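Local coordinates for Sodium/calcium exchanger regulatory protein 1 (Loligo pealei, PDB 3PPT) that binds fatty acids such as palmitoleate and, when phosphorylated, stimulates the Na+/Ca2+ exchanger of squid optic nerve, at residues A[40-45]-A[49-54]; A[34-39]-A[55-60]; A[72-75]-A[79-82]. One frame throughout, in Å; residues are numbered along the deposited sequence.

Contact 1: A[40-45]-A[49-54]; sequences QEIKID and WSIKTS. With PAM (palmitoleic acid), chain B.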
loop_
_atom_site.group_PDB
_atom_site.type_symbol
_atom_site.label_atom_id
_atom_site.label_comp_id
_atom_site.label_asym_id
_atom_site.label_seq_id
_atom_site.Cartn_x
_atom_site.Cartn_y
_atom_site.Cartn_z
ATOM N N GLN A 40 -3.531 7.165 3.764
ATOM C CA GLN A 40 -4.151 5.850 3.845
ATOM C C GLN A 40 -5.063 5.828 5.053
ATOM O O GLN A 40 -4.676 6.254 6.153
ATOM C CB GLN A 40 -3.117 4.733 3.953
ATOM C CG GLN A 40 -2.343 4.511 2.657
ATOM C CD GLN A 40 -1.456 3.276 2.698
ATOM O OE1 GLN A 40 -1.762 2.308 3.400
ATOM N NE2 GLN A 40 -0.360 3.293 1.932
ATOM N N GLU A 41 -6.269 5.316 4.852
ATOM C CA GLU A 41 -7.202 5.114 5.941
ATOM C C GLU A 41 -7.516 3.644 6.018
ATOM O O GLU A 41 -8.012 3.050 5.057
ATOM C CB GLU A 41 -8.450 5.933 5.707
ATOM C CG GLU A 41 -8.176 7.385 5.937
ATOM C CD GLU A 41 -9.295 8.261 5.472
ATOM O OE1 GLU A 41 -9.435 8.399 4.241
ATOM O OE2 GLU A 41 -10.023 8.811 6.334
ATOM N N ILE A 42 -7.190 3.061 7.163
ATOM C CA ILE A 42 -7.262 1.625 7.337
ATOM C C ILE A 42 -8.277 1.330 8.426
ATOM O O ILE A 42 -8.225 1.907 9.520
ATOM C CB ILE A 42 -5.866 1.076 7.725
ATOM C CG1 ILE A 42 -4.857 1.392 6.608
ATOM C CG2 ILE A 42 -5.922 -0.419 8.061
ATOM C CD1 ILE A 42 -3.439 0.937 6.895
ATOM N N LYS A 43 -9.223 0.459 8.100
ATOM C CA LYS A 43 -10.236 0.018 9.049
ATOM C C LYS A 43 -10.122 -1.482 9.226
ATOM O O LYS A 43 -9.854 -2.208 8.261
ATOM C CB LYS A 43 -11.630 0.376 8.544
ATOM C CG LYS A 43 -11.866 1.870 8.470
ATOM C CD LYS A 43 -13.103 2.204 7.659
ATOM C CE LYS A 43 -13.258 3.703 7.520
ATOM N NZ LYS A 43 -13.769 4.308 8.775
ATOM N N ILE A 44 -10.309 -1.942 10.460
ATOM C CA ILE A 44 -10.191 -3.354 10.777
ATOM C C ILE A 44 -11.342 -3.757 11.678
ATOM O O ILE A 44 -11.610 -3.105 12.694
ATOM C CB ILE A 44 -8.874 -3.656 11.496
ATOM C CG1 ILE A 44 -7.696 -3.159 10.658
ATOM C CG2 ILE A 44 -8.725 -5.161 11.733
ATOM C CD1 ILE A 44 -6.397 -3.152 11.418
ATOM N N ASP A 45 -12.036 -4.820 11.290
ATOM C CA ASP A 45 -13.087 -5.403 12.119
ATOM C C ASP A 45 -12.867 -6.913 12.100
ATOM O O ASP A 45 -13.229 -7.592 11.135
ATOM C CB ASP A 45 -14.470 -5.032 11.568
ATOM C CG ASP A 45 -15.606 -5.411 12.497
ATOM O OD1 ASP A 45 -15.398 -6.230 13.415
ATOM O OD2 ASP A 45 -16.719 -4.890 12.289
ATOM N N TRP A 49 -10.771 -6.169 6.626
ATOM C CA TRP A 49 -9.986 -4.949 6.468
ATOM C C TRP A 49 -10.495 -4.105 5.317
ATOM O O TRP A 49 -11.031 -4.624 4.343
ATOM C CB TRP A 49 -8.533 -5.295 6.131
ATOM C CG TRP A 49 -7.735 -5.835 7.263
ATOM C CD1 TRP A 49 -8.010 -6.942 8.017
ATOM C CD2 TRP A 49 -6.510 -5.296 7.769
ATOM N NE1 TRP A 49 -7.030 -7.118 8.967
ATOM C CE2 TRP A 49 -6.098 -6.119 8.836
ATOM C CE3 TRP A 49 -5.717 -4.196 7.414
ATOM C CZ2 TRP A 49 -4.932 -5.872 9.564
ATOM C CZ3 TRP A 49 -4.563 -3.943 8.141
ATOM C CH2 TRP A 49 -4.175 -4.785 9.203
ATOM N N SER A 50 -10.301 -2.794 5.425
ATOM C CA SER A 50 -10.390 -1.937 4.253
ATOM C C SER A 50 -9.276 -0.906 4.272
ATOM O O SER A 50 -8.849 -0.452 5.336
ATOM C CB SER A 50 -11.754 -1.262 4.136
ATOM O OG SER A 50 -11.978 -0.380 5.216
ATOM N N ILE A 51 -8.792 -0.563 3.086
ATOM C CA ILE A 51 -7.743 0.442 2.958
ATOM C C ILE A 51 -8.089 1.386 1.825
ATOM O O ILE A 51 -8.235 0.964 0.672
ATOM C CB ILE A 51 -6.368 -0.188 2.660
ATOM C CG1 ILE A 51 -5.995 -1.218 3.729
ATOM C CG2 ILE A 51 -5.302 0.896 2.573
ATOM C CD1 ILE A 51 -4.623 -1.829 3.537
ATOM N N LYS A 52 -8.235 2.664 2.166
ATOM C CA LYS A 52 -8.471 3.716 1.184
ATOM C C LYS A 52 -7.204 4.545 1.057
ATOM O O LYS A 52 -6.724 5.111 2.042
ATOM C CB LYS A 52 -9.645 4.616 1.603
ATOM C CG LYS A 52 -9.875 5.775 0.629
ATOM C CD LYS A 52 -10.941 6.766 1.105
ATOM C CE LYS A 52 -12.312 6.151 1.167
ATOM N NZ LYS A 52 -12.850 5.841 -0.182
ATOM N N THR A 53 -6.662 4.613 -0.156
ATOM C CA THR A 53 -5.474 5.426 -0.412
ATOM C C THR A 53 -5.887 6.574 -1.304
ATOM O O THR A 53 -6.384 6.344 -2.405
ATOM C CB THR A 53 -4.346 4.620 -1.097
ATOM O OG1 THR A 53 -4.075 3.438 -0.327
ATOM C CG2 THR A 53 -3.081 5.458 -1.198
ATOM N N SER A 54 -5.696 7.799 -0.819
ATOM C CA SER A 54 -6.228 8.991 -1.489
ATOM C C SER A 54 -5.129 9.952 -1.910
ATOM O O SER A 54 -4.188 10.191 -1.156
ATOM C CB SER A 54 -7.176 9.746 -0.544
ATOM O OG SER A 54 -8.247 8.946 -0.060
HETATM C C1 PAM B . 1.580 4.041 -1.316
HETATM O O1 PAM B . 0.490 3.648 -0.828
HETATM O O2 PAM B . 2.269 4.924 -0.752
HETATM C C2 PAM B . 2.101 3.446 -2.614
HETATM C C3 PAM B . 1.082 2.584 -3.346
HETATM C C4 PAM B . 1.651 2.076 -4.670
HETATM C C5 PAM B . 0.571 1.344 -5.466
HETATM C C6 PAM B . 1.046 0.764 -6.794
HETATM C C7 PAM B . 1.658 1.817 -7.709
HETATM C C8 PAM B . 0.644 2.896 -8.064
HETATM C C9 PAM B . 1.292 3.939 -8.938
HETATM C C10 PAM B . 0.622 5.006 -9.379
HETATM C C11 PAM B . -0.827 5.252 -9.033
HETATM C C12 PAM B . -0.947 6.578 -8.297
HETATM C C13 PAM B . -1.212 6.382 -6.813
HETATM C C14 PAM B . -2.644 5.918 -6.578
HETATM C C15 PAM B . -2.929 5.844 -5.084
HETATM C C16 PAM B . -4.300 6.386 -4.764
HETATM O O HOH W 1 -7.347 7.965 2.408
HETATM O O HOH W 2 -10.742 2.208 4.759
#
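Ile-44 lays its CG1-CD1 branch over one face of the Trp-49 indole, CD1 3.6 Å from the centroid of the six-membered ring and only 16° off the ring normal, a CH-pi contact. CG1 stands anti to the carbonyl carbon (chi1 -55°), which sends this longer branch over the ring. Ile-42 reaches the same ring obliquely, CG2 to CZ3 of Trp-49 at 3.8 Å, and its CG1 lies alongside CG1 of Ile-51. Trimmed to an alanine, Trp-49 would probably leave a gap beneath Ile-44, take away the ring carbons that meet CG2 of Ile-42 and deprive Phe-64 of its ring partner. These residues share the inward face of an antiparallel beta hairpin in the fatty-acid-binding-protein barrel, together with Gln-40 and Thr-53 at the pocket end. The NE2 of Gln-40 sits 2.9 Å from O1 of palmitoleic acid, while its OE1 takes a hydrogen bond from Arg-105. Glu-41, Lys-43, Ser-50 and Lys-52 occupy the outer face, where one water links Glu-41 O to Ser-50 OG and Lys-52 forms a salt bridge with Asp-61. Holding both faces in place are the backbone pairs Glu-41/Lys-52 and Lys-43/Ser-50, each doubly hydrogen-bonded; Lys-52 N to Glu-41 O measures 2.9 Å.

Contact 2: A[34-39]-A[55-60]; sequences NAATPT and TTFKTT. With PAM (palmitoleic acid), chain B.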
loop_
_atom_site.group_PDB
_atom_site.type_symbol
_atom_site.label_atom_id
_atom_site.label_comp_id
_atom_site.label_asym_id
_atom_site.label_seq_id
_atom_site.Cartn_x
_atom_site.Cartn_y
_atom_site.Cartn_z
ATOM N N ASN A 34 4.889 10.447 -7.945
ATOM C CA ASN A 34 6.079 10.848 -7.203
ATOM C C ASN A 34 5.838 12.113 -6.380
ATOM O O ASN A 34 6.345 12.238 -5.258
ATOM C CB ASN A 34 7.276 11.048 -8.139
ATOM C CG ASN A 34 7.935 9.736 -8.542
ATOM O OD1 ASN A 34 8.174 8.863 -7.704
ATOM N ND2 ASN A 34 8.235 9.590 -9.827
ATOM N N ALA A 35 5.069 13.048 -6.937
ATOM C CA ALA A 35 4.816 14.329 -6.286
ATOM C C ALA A 35 3.716 14.254 -5.234
ATOM O O ALA A 35 3.538 15.188 -4.460
ATOM C CB ALA A 35 4.470 15.382 -7.322
ATOM N N ALA A 36 2.968 13.156 -5.219
ATOM C CA ALA A 36 1.816 13.038 -4.334
ATOM C C ALA A 36 2.199 12.917 -2.863
ATOM O O ALA A 36 3.293 12.459 -2.519
ATOM C CB ALA A 36 0.958 11.845 -4.743
ATOM N N THR A 37 1.257 13.283 -2.004
ATOM C CA THR A 37 1.372 13.056 -0.568
ATOM C C THR A 37 0.127 12.291 -0.135
ATOM O O THR A 37 -0.795 12.855 0.444
ATOM C CB THR A 37 1.482 14.383 0.213
ATOM O OG1 THR A 37 2.511 15.188 -0.372
ATOM C CG2 THR A 37 1.816 14.116 1.680
ATOM N N PRO A 38 0.096 10.987 -0.416
ATOM C CA PRO A 38 -1.128 10.224 -0.167
ATOM C C PRO A 38 -1.462 10.048 1.301
ATOM O O PRO A 38 -0.585 10.065 2.179
ATOM C CB PRO A 38 -0.809 8.853 -0.767
ATOM C CG PRO A 38 0.688 8.778 -0.742
ATOM C CD PRO A 38 1.146 10.165 -1.041
ATOM N N THR A 39 -2.748 9.861 1.554
ATOM C CA THR A 39 -3.197 9.373 2.845
ATOM C C THR A 39 -3.654 7.930 2.687
ATOM O O THR A 39 -4.134 7.526 1.621
ATOM C CB THR A 39 -4.362 10.183 3.412
ATOM O OG1 THR A 39 -5.501 10.062 2.548
ATOM C CG2 THR A 39 -3.954 11.647 3.579
ATOM N N THR A 55 -5.264 10.511 -3.111
ATOM C CA THR A 55 -4.428 11.611 -3.585
ATOM C C THR A 55 -5.336 12.617 -4.287
ATOM O O THR A 55 -6.531 12.384 -4.422
ATOM C CB THR A 55 -3.374 11.135 -4.612
ATOM O OG1 THR A 55 -4.040 10.699 -5.807
ATOM C CG2 THR A 55 -2.497 10.007 -4.053
ATOM N N THR A 56 -4.761 13.702 -4.794
ATOM C CA THR A 56 -5.571 14.696 -5.491
ATOM C C THR A 56 -6.071 14.222 -6.852
ATOM O O THR A 56 -6.992 14.827 -7.401
ATOM C CB THR A 56 -4.814 16.012 -5.696
ATOM O OG1 THR A 56 -3.674 15.791 -6.535
ATOM C CG2 THR A 56 -4.377 16.609 -4.373
ATOM N N PHE A 57 -5.460 13.167 -7.398
ATOM C CA PHE A 57 -5.746 12.735 -8.769
ATOM C C PHE A 57 -6.325 11.326 -8.871
ATOM O O PHE A 57 -6.849 10.966 -9.915
ATOM C CB PHE A 57 -4.488 12.838 -9.647
ATOM C CG PHE A 57 -3.337 12.014 -9.149
ATOM C CD1 PHE A 57 -3.158 10.702 -9.575
ATOM C CD2 PHE A 57 -2.440 12.548 -8.239
ATOM C CE1 PHE A 57 -2.095 9.940 -9.099
ATOM C CE2 PHE A 57 -1.390 11.797 -7.758
ATOM C CZ PHE A 57 -1.213 10.490 -8.186
ATOM N N LYS A 58 -6.224 10.536 -7.801
ATOM C CA LYS A 58 -6.651 9.136 -7.833
ATOM C C LYS A 58 -6.838 8.588 -6.426
ATOM O O LYS A 58 -6.027 8.847 -5.541
ATOM C CB LYS A 58 -5.597 8.277 -8.556
ATOM C CG LYS A 58 -5.905 6.772 -8.635
ATOM C CD LYS A 58 -7.083 6.501 -9.555
ATOM C CE LYS A 58 -7.371 5.018 -9.685
ATOM N NZ LYS A 58 -8.468 4.760 -10.664
ATOM N N THR A 59 -7.898 7.813 -6.234
ATOM C CA THR A 59 -8.125 7.096 -4.980
ATOM C C THR A 59 -8.313 5.618 -5.263
ATOM O O THR A 59 -8.958 5.247 -6.249
ATOM C CB THR A 59 -9.368 7.640 -4.267
ATOM O OG1 THR A 59 -9.096 8.972 -3.832
ATOM C CG2 THR A 59 -9.733 6.805 -3.041
ATOM N N THR A 60 -7.715 4.773 -4.429
ATOM C CA THR A 60 -7.982 3.345 -4.471
ATOM C C THR A 60 -8.668 2.920 -3.187
ATOM O O THR A 60 -8.432 3.484 -2.115
ATOM C CB THR A 60 -6.700 2.508 -4.636
ATOM O OG1 THR A 60 -5.795 2.786 -3.558
ATOM C CG2 THR A 60 -6.042 2.821 -5.958
HETATM C C1 PAM B . 1.580 4.041 -1.316
HETATM O O1 PAM B . 0.490 3.648 -0.828
HETATM O O2 PAM B . 2.269 4.924 -0.752
HETATM C C2 PAM B . 2.101 3.446 -2.614
HETATM C C3 PAM B . 1.082 2.584 -3.346
HETATM C C4 PAM B . 1.651 2.076 -4.670
HETATM C C5 PAM B . 0.571 1.344 -5.466
HETATM C C6 PAM B . 1.046 0.764 -6.794
HETATM C C7 PAM B . 1.658 1.817 -7.709
HETATM C C8 PAM B . 0.644 2.896 -8.064
HETATM C C9 PAM B . 1.292 3.939 -8.938
HETATM C C10 PAM B . 0.622 5.006 -9.379
HETATM C C11 PAM B . -0.827 5.252 -9.033
HETATM C C12 PAM B . -0.947 6.578 -8.297
HETATM C C13 PAM B . -1.212 6.382 -6.813
HETATM C C14 PAM B . -2.644 5.918 -6.578
HETATM C C15 PAM B . -2.929 5.844 -5.084
HETATM C C16 PAM B . -4.300 6.386 -4.764
HETATM O O HOH W 3 -1.677 13.920 -3.214
#
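The apolar contact centres on the Ala-36 methyl, which meets the Phe-57 ring at its edge, CB to CE2 3.8 Å, and also touches CG2 of Thr-55. That same CG2 packs against CB of Pro-38 at 3.9 Å. Nothing polar passes directly between the two segments; one water accepts from Thr-37 N and, weakly, from Thr-56 N. The direct hydrogen bonds are internal to 55-60. Thr-55 OG1 accepts from Phe-57 N, making an ST turn, and donates to Lys-58 O at 2.7 Å, in the carbonyl plane and on a lone pair. Thr-55 N gives that carbonyl a second bond. With chi1 at 67°, OG1 stands between the backbone N and carbonyl carbon, turned into the loop and over the face of Phe-57, while CG2 is left for Ala-36 and Pro-38. Ligand contacts follow: Phe-57 CE1 lies 3.6 Å from C12 of palmitoleic acid, again at the ring edge, and C16 ends near Lys-58 O. Pro-38 also touches Arg-125 and Tyr-127, which bind the carboxylate. The turn joining strands 48-54 and 59-65 is therefore probably stiffened by its own hydrogen bonds, whereas its hold on the segment following helix 27-35 is mainly van der Waals contact between methyl groups, a proline ring and a phenyl edge.

Contact 3: A[72-75]-A[79-82]; sequences ETTG and KIKT
Glu-72 and Thr-82 meet through a short hydrogen bond on the buried face of the beta hairpin that joins strands 70-73 and 79-87 of the fatty-acid-binding-protein barrel, Thr-82 OG1 donating to the anti lone pair of Glu-72 OE1 at 2.7 Å. An extended chain, CG anti to the backbone N at chi1 178°, carries the Glu-72 carboxylate across to the threonine. Gln-93 and Gln-95 of strand 90-96 also donate to OE1, so three donors grip this one oxygen. Ile-80 lies alongside Glu-72 on the same face. Its CD1 comes within 3.6 Å of Glu-72 OE1 and also reaches CG2 of Thr-74 at 3.6 Å, Thr-74 and Ile-80 crossing at about a right angle. Thr-74 OG1 turns to Asp-76 and the backbone N of Arg-78, in the turn that closes the hairpin. Beneath them, Glu-72 and Ile-80 form an antiparallel hydrogen-bonded pair: Glu-72 N to Ile-80 O is 3.0 Å and almost straight at 178°, and Ile-80 N returns a bond to Glu-72 O.

The other face is looser. There Thr-73 and Lys-79 form a non-hydrogen-bonded pair exposed to solvent. In one of the two conformers of Thr-73, Lys-79 NZ bonds to Thr-73 OG1 at 3.0 Å, the lysine bending at chi2 (-67°) to bring its amine over to the neighbouring strand; as a lasting tie this is doubtful. A carboxylate oxygen surrounded by three donors is likely to favour the charged form of Glu-72 despite its burial, which would anchor the inner face of the hairpin more firmly than its outer one.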
loop_
_atom_site.group_PDB
_atom_site.type_symbol
_atom_site.label_atom_id
_atom_site.label_comp_id
_atom_site.label_asym_id
_atom_site.label_seq_id
_atom_site.Cartn_x
_atom_site.Cartn_y
_atom_site.Cartn_z
ATOM N N GLU A 72 -7.914 -7.447 -7.269
ATOM C CA GLU A 72 -7.542 -6.064 -7.005
ATOM C C GLU A 72 -7.146 -5.379 -8.310
ATOM O O GLU A 72 -6.522 -5.985 -9.177
ATOM C CB GLU A 72 -6.375 -5.998 -5.989
ATOM C CG GLU A 72 -5.875 -4.579 -5.685
ATOM C CD GLU A 72 -4.692 -4.504 -4.708
ATOM O OE1 GLU A 72 -4.180 -5.546 -4.248
ATOM O OE2 GLU A 72 -4.268 -3.371 -4.401
ATOM N N THR A 73 -7.541 -4.118 -8.449
ATOM C CA THR A 73 -7.013 -3.280 -9.507
ATOM C C THR A 73 -6.183 -2.198 -8.841
ATOM O O THR A 73 -6.680 -1.453 -7.996
ATOM C CB THR A 73 -8.124 -2.658 -10.368
ATOM O OG1 THR A 73 -8.949 -3.703 -10.899
ATOM C CG2 THR A 73 -7.519 -1.870 -11.525
ATOM N N THR A 74 -4.906 -2.126 -9.198
ATOM C CA THR A 74 -4.012 -1.169 -8.559
ATOM C C THR A 74 -4.295 0.256 -9.024
ATOM O O THR A 74 -5.012 0.469 -10.008
ATOM C CB THR A 74 -2.544 -1.508 -8.834
ATOM O OG1 THR A 74 -2.271 -1.345 -10.230
ATOM C CG2 THR A 74 -2.237 -2.936 -8.410
ATOM N N GLY A 75 -3.705 1.228 -8.331
ATOM C CA GLY A 75 -3.920 2.624 -8.663
ATOM C C GLY A 75 -3.547 2.979 -10.084
ATOM O O GLY A 75 -4.172 3.845 -10.693
ATOM N N LYS A 79 -4.487 -5.328 -13.183
ATOM C CA LYS A 79 -5.402 -6.306 -12.616
ATOM C C LYS A 79 -4.583 -7.430 -12.006
ATOM O O LYS A 79 -3.784 -8.069 -12.695
ATOM C CB LYS A 79 -6.326 -6.866 -13.702
ATOM C CG LYS A 79 -7.055 -5.795 -14.484
ATOM C CD LYS A 79 -8.050 -5.055 -13.608
ATOM C CE LYS A 79 -9.022 -4.237 -14.453
ATOM N NZ LYS A 79 -10.099 -3.610 -13.635
ATOM N N ILE A 80 -4.773 -7.663 -10.713
ATOM C CA ILE A 80 -3.979 -8.646 -9.998
ATOM C C ILE A 80 -4.845 -9.470 -9.049
ATOM O O ILE A 80 -6.006 -9.136 -8.794
ATOM C CB ILE A 80 -2.857 -7.962 -9.181
ATOM C CG1 ILE A 80 -3.461 -6.906 -8.254
ATOM C CG2 ILE A 80 -1.812 -7.316 -10.093
ATOM C CD1 ILE A 80 -2.487 -6.314 -7.304
ATOM N N LYS A 81 -4.270 -10.557 -8.545
ATOM C CA LYS A 81 -4.908 -11.378 -7.529
ATOM C C LYS A 81 -4.129 -11.168 -6.250
ATOM O O LYS A 81 -2.913 -11.355 -6.221
ATOM C CB LYS A 81 -4.854 -12.854 -7.917
ATOM C CG LYS A 81 -5.600 -13.180 -9.192
ATOM C CD LYS A 81 -7.092 -12.979 -9.026
ATOM C CE LYS A 81 -7.720 -14.048 -8.147
ATOM N NZ LYS A 81 -9.202 -14.099 -8.316
ATOM N N THR A 82 -4.829 -10.779 -5.193
ATOM C CA THR A 82 -4.166 -10.409 -3.958
ATOM C C THR A 82 -4.611 -11.263 -2.792
ATOM O O THR A 82 -5.787 -11.605 -2.677
ATOM C CB THR A 82 -4.432 -8.918 -3.670
ATOM O OG1 THR A 82 -3.898 -8.158 -4.756
ATOM C CG2 THR A 82 -3.795 -8.467 -2.364
#

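How the contacts relate
Contacts 1 and 2 are continuous: contact 1 is nested within the loop closed by contact 2, and Thr-53 N to Thr-60 O and Ser-54 N to Thr-39 O, both 2.9 Å, are probable hydrogen bonds between them. Contact 3 comes later in the chain. It touches contact 2 where Thr-60 CG2 packs on Gly-75 CA at 3.4 Å, but its nearest atoms stay about 8 Å from those of contact 1. All three belong to one barrel around palmitoleic acid. Contact 1 meets the carboxylate through Gln-40 and the tail's end through Thr-53; contact 2 borders the tail, and contact 3 adds Gly-75 to the pocket.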